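Local coordinates for protein class D beta-lactamase (Fusobacterium nucleatum subsp. polymorphum, PDB 4IED) that probably hydrolyses beta-lactam antibiotics to substituted beta-amino acids, as a class D serine beta-lactamase, at residues R48-S58 with W199-W210. Numbering follows the deposited sequence.
Sequences RANERFYPASS and WATDNIVVPIGW
Ile208 lays its CD1 over one face of the Phe53 ring, 4.3 Å from the centroid and 27° off the ring normal, a CH-pi contact; Arg48 CG lies at that ring's edge. The same methyl meets Arg48 NH2 at 3.4 Å, while Phe53 CZ sits over a face of the guanidinium, whose NE and NH1 are engaged by Asn227 and Asp229 on strand 221-229. The Trp210 indole has Ser58 OG over one face, Ile208 CG2 over the opposite face, offset toward the rim, and Tyr54 O at its edge, close to the ring plane. There NE1 donates to Tyr54 O at 2.8 Å, with an N-H...O angle of 150°, tying the strand to the loop backbone. At the Tyr54 ring edge lie the carbonyls of the 201-207 turn: OH donates to Asn203 O at 3.0 Å, and CE2 is 3.4 Å from Asp202 O. CG anti to the carbonyl carbon (chi1 -50°) carries the phenol out to this turn, where Asn203 ND2 is held by Glu147 O. Ala56 CB packs on Ala200 CB at 4.1 Å and against the Trp199 backbone, where the two chains run close. Just beyond, water 1 accepts from Ser57 N (3.0 Å) and from Trp199 N (2.9 Å). Ser57 opens the Ser-X-X-Lys motif, its OG hydrogen-bonded to the carboxylated lysine at position 60 and to Ser106 OG, and Trp199 directly follows Lys-Thr-Gly on strand 192-200. Two converging N-H groups at these motif positions are consistent with the oxyanion hole of the penicillin-recognising serine enzymes, here occupied by water.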
ATOM      1  N   ARG A  48       8.217  -7.034  14.739  1.00  8.86           N
ATOM      2  CA  ARG A  48       8.264  -6.766  13.290  1.00  8.01           C
ATOM      3  C   ARG A  48       7.169  -5.785  12.838  1.00  7.39           C
ATOM      4  O   ARG A  48       7.394  -5.086  11.875  1.00  7.11           O
ATOM      5  CB  ARG A  48       8.189  -8.108  12.551  1.00  8.02           C
ATOM      6  CG  ARG A  48       8.302  -7.956  11.056  1.00  7.69           C
ATOM      7  CD  ARG A  48       8.412  -9.288  10.383  1.00  7.80           C
ATOM      8  NE  ARG A  48       8.329  -9.134   8.921  1.00  7.61           N
ATOM      9  CZ  ARG A  48       8.989  -9.882   8.022  1.00  7.83           C
ATOM     10  NH1 ARG A  48       9.814 -10.839   8.345  1.00  8.59           N
ATOM     11  NH2 ARG A  48       8.728  -9.623   6.744  1.00  7.77           N
ATOM     12  N   ALA A  49       6.052  -5.723  13.512  1.00  7.40           N
ATOM     13  CA  ALA A  49       5.025  -4.710  13.171  1.00  7.07           C
ATOM     14  C   ALA A  49       5.574  -3.326  13.267  1.00  7.07           C
ATOM     15  O   ALA A  49       5.192  -2.488  12.494  1.00  6.77           O
ATOM     16  CB  ALA A  49       3.838  -4.845  14.067  1.00  7.22           C
ATOM     17  N   ASN A  50       6.573  -3.123  14.134  1.00  7.49           N
ATOM     18  CA  ASN A  50       7.218  -1.765  14.275  1.00  7.82           C
ATOM     19  C   ASN A  50       8.508  -1.665  13.462  1.00  7.73           C
ATOM     20  O   ASN A  50       9.207  -0.595  13.539  1.00  8.19           O
ATOM     21  CB  ASN A  50       7.477  -1.509  15.737  1.00  8.63           C
ATOM     22  CG  ASN A  50       6.225  -1.298  16.505  1.00  9.03           C
ATOM     23  OD1 ASN A  50       5.947  -1.941  17.535  1.00 11.07           O
ATOM     24  ND2 ASN A  50       5.454  -0.372  16.022  1.00  8.85           N
ATOM     25  N   GLU A  51       8.912  -2.697  12.688  1.00  7.56           N
ATOM     26  CA  GLU A  51      10.136  -2.619  11.931  1.00  7.70           C
ATOM     27  C   GLU A  51       9.861  -2.077  10.551  1.00  7.07           C
ATOM     28  O   GLU A  51       8.942  -2.484   9.852  1.00  6.73           O
ATOM     29  CB  GLU A  51      10.751  -4.053  11.747  1.00  8.51           C
ATOM     30  CG  GLU A  51      12.044  -4.095  10.952  1.00  9.82           C
ATOM     31  CD  GLU A  51      12.722  -5.404  10.951  1.00 11.96           C
ATOM     32  OE1 GLU A  51      12.118  -6.380  11.478  1.00 13.28           O
ATOM     33  OE2 GLU A  51      13.889  -5.397  10.402  1.00 14.88           O
ATOM     34  N   ARG A  52      10.658  -1.114  10.157  1.00  7.13           N
ATOM     35  CA  ARG A  52      10.506  -0.442   8.899  1.00  6.81           C
ATOM     36  C   ARG A  52      11.185  -1.232   7.759  1.00  6.78           C
ATOM     37  O   ARG A  52      12.330  -1.705   7.907  1.00  7.13           O
ATOM     38  CB  ARG A  52      11.107   0.964   8.932  1.00  6.96           C
ATOM     39  CG  ARG A  52      10.360   1.897   9.851  1.00  7.00           C
ATOM     40  CD  ARG A  52      11.018   3.242   9.788  1.00  7.20           C
ATOM     41  NE  ARG A  52      10.242   4.290  10.458  1.00  7.25           N
ATOM     42  CZ  ARG A  52      10.751   5.428  10.845  1.00  7.57           C
ATOM     43  NH1 ARG A  52      12.040   5.692  10.816  1.00  7.91           N
ATOM     44  NH2 ARG A  52       9.946   6.353  11.344  1.00  7.63           N
ATOM     45  N   PHE A  53      10.444  -1.354   6.652  1.00  6.42           N
ATOM     46  CA  PHE A  53      10.895  -2.051   5.419  1.00  6.40           C
ATOM     47  C   PHE A  53      10.636  -1.183   4.229  1.00  6.16           C
ATOM     48  O   PHE A  53       9.687  -0.269   4.187  1.00  5.90           O
ATOM     49  CB  PHE A  53      10.186  -3.436   5.171  1.00  6.30           C
ATOM     50  CG  PHE A  53      10.367  -4.424   6.302  1.00  6.57           C
ATOM     51  CD1 PHE A  53      11.551  -5.154   6.370  1.00  6.96           C
ATOM     52  CD2 PHE A  53       9.365  -4.702   7.246  1.00  6.51           C
ATOM     53  CE1 PHE A  53      11.733  -6.085   7.392  1.00  7.27           C
ATOM     54  CE2 PHE A  53       9.493  -5.598   8.246  1.00  6.80           C
ATOM     55  CZ  PHE A  53      10.701  -6.299   8.339  1.00  7.19           C
ATOM     56  N   TYR A  54      11.351  -1.410   3.122  1.00  6.25           N
ATOM     57  CA  TYR A  54      11.034  -0.700   1.860  1.00  6.05           C
ATOM     58  C   TYR A  54       9.541  -0.932   1.563  1.00  5.69           C
ATOM     59  O   TYR A  54       9.120  -2.088   1.625  1.00  5.67           O
ATOM     60  CB  TYR A  54      11.860  -1.213   0.681  1.00  6.24           C
ATOM     61  CG  TYR A  54      13.355  -1.330   0.869  1.00  6.68           C
ATOM     62  CD1 TYR A  54      14.091  -0.493   1.697  1.00  6.93           C
ATOM     63  CD2 TYR A  54      13.996  -2.305   0.198  1.00  7.23           C
ATOM     64  CE1 TYR A  54      15.457  -0.633   1.835  1.00  7.67           C
ATOM     65  CE2 TYR A  54      15.343  -2.439   0.248  1.00  8.01           C
ATOM     66  CZ  TYR A  54      16.062  -1.670   1.114  1.00  8.09           C
ATOM     67  OH  TYR A  54      17.478  -1.821   1.216  1.00  9.71           O
ATOM     68  N   PRO A  55       8.785   0.113   1.201  1.00  5.48           N
ATOM     69  CA  PRO A  55       7.356  -0.144   0.956  1.00  5.20           C
ATOM     70  C   PRO A  55       7.063  -0.731  -0.358  1.00  5.14           C
ATOM     71  O   PRO A  55       5.950  -1.300  -0.596  1.00  4.99           O
ATOM     72  CB  PRO A  55       6.770   1.280   0.982  1.00  5.09           C
ATOM     73  CG  PRO A  55       7.946   2.160   0.582  1.00  5.28           C
ATOM     74  CD  PRO A  55       9.149   1.526   1.210  1.00  5.54           C
ATOM     75  N   ALA A  56       8.013  -0.732  -1.281  1.00  5.31           N
ATOM     76  CA  ALA A  56       7.710  -1.220  -2.650  1.00  5.31           C
ATOM     77  C   ALA A  56       6.501  -0.655  -3.186  1.00  5.10           C
ATOM     78  O   ALA A  56       6.192   0.525  -2.960  1.00  4.99           O
ATOM     79  CB  ALA A  56       7.709  -2.734  -2.743  1.00  5.43           C
ATOM     80  N   SER A  57       5.760  -1.397  -3.995  1.00  5.07           N
ATOM     81  CA  SER A  57       4.644  -0.716  -4.641  1.00  4.93           C
ATOM     82  C   SER A  57       3.447  -0.279  -3.769  1.00  4.72           C
ATOM     83  O   SER A  57       2.550   0.360  -4.262  1.00  4.65           O
ATOM     84  CB  SER A  57       4.069  -1.547  -5.800  1.00  5.01           C
ATOM     85  OG  SER A  57       4.984  -1.936  -6.802  1.00  5.27           O
ATOM     86  N   SER A  58       3.478  -0.697  -2.518  1.00  4.69           N
ATOM     87  CA  SER A  58       2.508  -0.119  -1.594  1.00  4.56           C
ATOM     88  C   SER A  58       2.666   1.375  -1.528  1.00  4.55           C
ATOM     89  O   SER A  58       1.658   2.044  -1.181  1.00  4.49           O
ATOM     90  CB  SER A  58       2.541  -0.777  -0.204  1.00  4.60           C
ATOM     91  OG  SER A  58       3.696  -0.305   0.536  1.00  4.70           O
ATOM     92  N   TRP A 199       5.959  -5.839  -3.504  1.00  5.55           N
ATOM     93  CA  TRP A 199       6.964  -6.875  -3.279  1.00  5.85           C
ATOM     94  C   TRP A 199       8.363  -6.163  -3.414  1.00  6.06           C
ATOM     95  O   TRP A 199       8.786  -5.767  -4.502  1.00  6.18           O
ATOM     96  CB  TRP A 199       6.869  -8.007  -4.308  1.00  6.07           C
ATOM     97  CG  TRP A 199       7.694  -9.241  -3.986  1.00  6.43           C
ATOM     98  CD1 TRP A 199       8.052  -9.705  -2.759  1.00  6.53           C
ATOM     99  CD2 TRP A 199       8.126 -10.239  -4.936  1.00  6.79           C
ATOM    100  NE1 TRP A 199       8.685 -10.940  -2.888  1.00  6.94           N
ATOM    101  CE2 TRP A 199       8.736 -11.283  -4.209  1.00  7.10           C
ATOM    102  CE3 TRP A 199       8.059 -10.327  -6.324  1.00  6.93           C
ATOM    103  CZ2 TRP A 199       9.310 -12.372  -4.850  1.00  7.66           C
ATOM    104  CZ3 TRP A 199       8.636 -11.439  -6.948  1.00  7.46           C
ATOM    105  CH2 TRP A 199       9.216 -12.424  -6.192  1.00  7.79           C
ATOM    106  N   ALA A 200       9.057  -6.115  -2.298  1.00  6.17           N
ATOM    107  CA  ALA A 200      10.393  -5.507  -2.252  1.00  6.43           C
ATOM    108  C   ALA A 200      11.439  -6.588  -2.562  1.00  6.87           C
ATOM    109  O   ALA A 200      11.696  -7.399  -1.711  1.00  7.24           O
ATOM    110  CB  ALA A 200      10.654  -4.913  -0.908  1.00  6.42           C
ATOM    111  N   THR A 201      12.055  -6.466  -3.717  1.00  7.34           N
ATOM    112  CA  THR A 201      12.990  -7.521  -4.164  1.00  8.25           C
ATOM    113  C   THR A 201      14.395  -6.997  -4.403  1.00  8.93           C
ATOM    114  O   THR A 201      15.316  -7.781  -4.608  1.00  9.83           O
ATOM    115  CB  THR A 201      12.530  -8.218  -5.432  1.00  8.63           C
ATOM    116  OG1 THR A 201      12.295  -7.216  -6.456  1.00  8.69           O
ATOM    117  CG2 THR A 201      11.204  -8.908  -5.235  1.00  8.77           C
ATOM    118  N   ASP A 202      14.581  -5.707  -4.506  1.00  9.22           N
ATOM    119  CA  ASP A 202      15.860  -5.112  -4.835  1.00 10.43           C
ATOM    120  C   ASP A 202      16.622  -4.649  -3.623  1.00 10.00           C
ATOM    121  O   ASP A 202      16.055  -4.143  -2.654  1.00  9.17           O
ATOM    122  CB  ASP A 202      15.632  -3.891  -5.721  1.00 11.93           C
ATOM    123  CG  ASP A 202      15.090  -4.230  -7.126  1.00 15.23           C
ATOM    124  OD1 ASP A 202      15.423  -5.256  -7.673  1.00 21.40           O
ATOM    125  OD2 ASP A 202      14.489  -3.343  -7.741  1.00 21.96           O
ATOM    126  N   ASN A 203      17.918  -4.860  -3.615  1.00 10.51           N
ATOM    127  CA  ASN A 203      18.746  -4.423  -2.522  1.00 10.72           C
ATOM    128  C   ASN A 203      18.383  -5.034  -1.176  1.00 10.53           C
ATOM    129  O   ASN A 203      18.370  -4.334  -0.172  1.00 10.83           O
ATOM    130  CB  ASN A 203      18.868  -2.910  -2.527  1.00 11.05           C
ATOM    131  CG  ASN A 203      19.982  -2.385  -1.662  1.00 12.01           C
ATOM    132  OD1 ASN A 203      21.059  -2.992  -1.574  1.00 13.86           O
ATOM    133  ND2 ASN A 203      19.712  -1.292  -0.923  1.00 12.27           N
ATOM    134  N   ILE A 204      18.041  -6.341  -1.208  1.00 10.27           N
ATOM    135  CA  ILE A 204      17.617  -7.018  -0.024  1.00 10.10           C
ATOM    136  C   ILE A 204      17.883  -8.540  -0.186  1.00 10.22           C
ATOM    137  O   ILE A 204      17.660  -9.090  -1.271  1.00 10.36           O
ATOM    138  CB  ILE A 204      16.115  -6.690   0.177  1.00  9.73           C
ATOM    139  CG1 ILE A 204      15.640  -7.015   1.538  1.00 10.13           C
ATOM    140  CG2 ILE A 204      15.209  -7.290  -0.904  1.00  9.32           C
ATOM    141  CD1 ILE A 204      14.233  -6.456   1.746  1.00  9.84           C
ATOM    142  N   VAL A 205      18.317  -9.211   0.875  1.00 10.26           N
ATOM    143  CA  VAL A 205      18.586 -10.622   0.755  1.00 10.62           C
ATOM    144  C   VAL A 205      17.287 -11.428   0.779  1.00 10.29           C
ATOM    145  O   VAL A 205      17.098 -12.357  -0.002  1.00 10.82           O
ATOM    146  CB  VAL A 205      19.537 -11.077   1.868  1.00 11.12           C
ATOM    147  CG1 VAL A 205      19.763 -12.617   1.852  1.00 11.59           C
ATOM    148  CG2 VAL A 205      20.922 -10.511   1.593  1.00 11.69           C
ATOM    149  N   VAL A 206      16.396 -11.085   1.701  1.00  9.72           N
ATOM    150  CA  VAL A 206      15.122 -11.765   1.864  1.00  9.43           C
ATOM    151  C   VAL A 206      13.996 -10.789   1.433  1.00  8.48           C
ATOM    152  O   VAL A 206      13.662  -9.800   2.139  1.00  8.41           O
ATOM    153  CB  VAL A 206      14.862 -12.208   3.295  1.00  9.71           C
ATOM    154  CG1 VAL A 206      13.480 -12.789   3.418  1.00  9.60           C
ATOM    155  CG2 VAL A 206      15.909 -13.258   3.690  1.00 10.53           C
ATOM    156  N   PRO A 207      13.395 -10.999   0.237  1.00  8.28           N
ATOM    157  CA  PRO A 207      12.325 -10.067  -0.231  1.00  7.72           C
ATOM    158  C   PRO A 207      11.122 -10.130   0.681  1.00  7.38           C
ATOM    159  O   PRO A 207      10.833 -11.093   1.355  1.00  7.54           O
ATOM    160  CB  PRO A 207      12.052 -10.575  -1.638  1.00  7.74           C
ATOM    161  CG  PRO A 207      13.318 -11.287  -2.066  1.00  8.32           C
ATOM    162  CD  PRO A 207      13.819 -11.959  -0.820  1.00  8.64           C
ATOM    163  N   ILE A 208      10.458  -8.965   0.689  1.00  6.97           N
ATOM    164  CA  ILE A 208       9.335  -8.672   1.575  1.00  6.71           C
ATOM    165  C   ILE A 208       8.084  -8.427   0.718  1.00  6.28           C
ATOM    166  O   ILE A 208       7.995  -7.464  -0.054  1.00  6.09           O
ATOM    167  CB  ILE A 208       9.575  -7.382   2.439  1.00  6.96           C
ATOM    168  CG1 ILE A 208      10.838  -7.409   3.249  1.00  7.67           C
ATOM    169  CG2 ILE A 208       8.313  -7.141   3.338  1.00  6.67           C
ATOM    170  CD1 ILE A 208      10.836  -8.420   4.337  1.00  8.01           C
ATOM    171  N   GLY A 209       7.069  -9.256   0.945  1.00  6.21           N
ATOM    172  CA  GLY A 209       5.763  -9.021   0.317  1.00  5.91           C
ATOM    173  C   GLY A 209       4.817  -8.241   1.213  1.00  5.64           C
ATOM    174  O   GLY A 209       4.652  -8.563   2.354  1.00  5.72           O
ATOM    175  N   TRP A 210       4.191  -7.241   0.680  1.00  5.38           N
ATOM    176  CA  TRP A 210       3.215  -6.348   1.400  1.00  5.16           C
ATOM    177  C   TRP A 210       1.818  -6.500   0.816  1.00  5.01           C
ATOM    178  O   TRP A 210       1.661  -6.621  -0.409  1.00  4.99           O
ATOM    179  CB  TRP A 210       3.586  -4.860   1.199  1.00  5.04           C
ATOM    180  CG  TRP A 210       4.749  -4.253   1.920  1.00  5.18           C
ATOM    181  CD1 TRP A 210       5.986  -4.023   1.405  1.00  5.34           C
ATOM    182  CD2 TRP A 210       4.714  -3.672   3.234  1.00  5.21           C
ATOM    183  NE1 TRP A 210       6.794  -3.415   2.336  1.00  5.49           N
ATOM    184  CE2 TRP A 210       6.008  -3.135   3.473  1.00  5.41           C
ATOM    185  CE3 TRP A 210       3.730  -3.624   4.270  1.00  5.17           C
ATOM    186  CZ2 TRP A 210       6.291  -2.467   4.643  1.00  5.54           C
ATOM    187  CZ3 TRP A 210       3.980  -2.971   5.387  1.00  5.28           C
ATOM    188  CH2 TRP A 210       5.269  -2.347   5.604  1.00  5.47           C
TER
HETATM  189  O   HOH W   1       6.477  -3.866  -5.550  1.00  6.38           O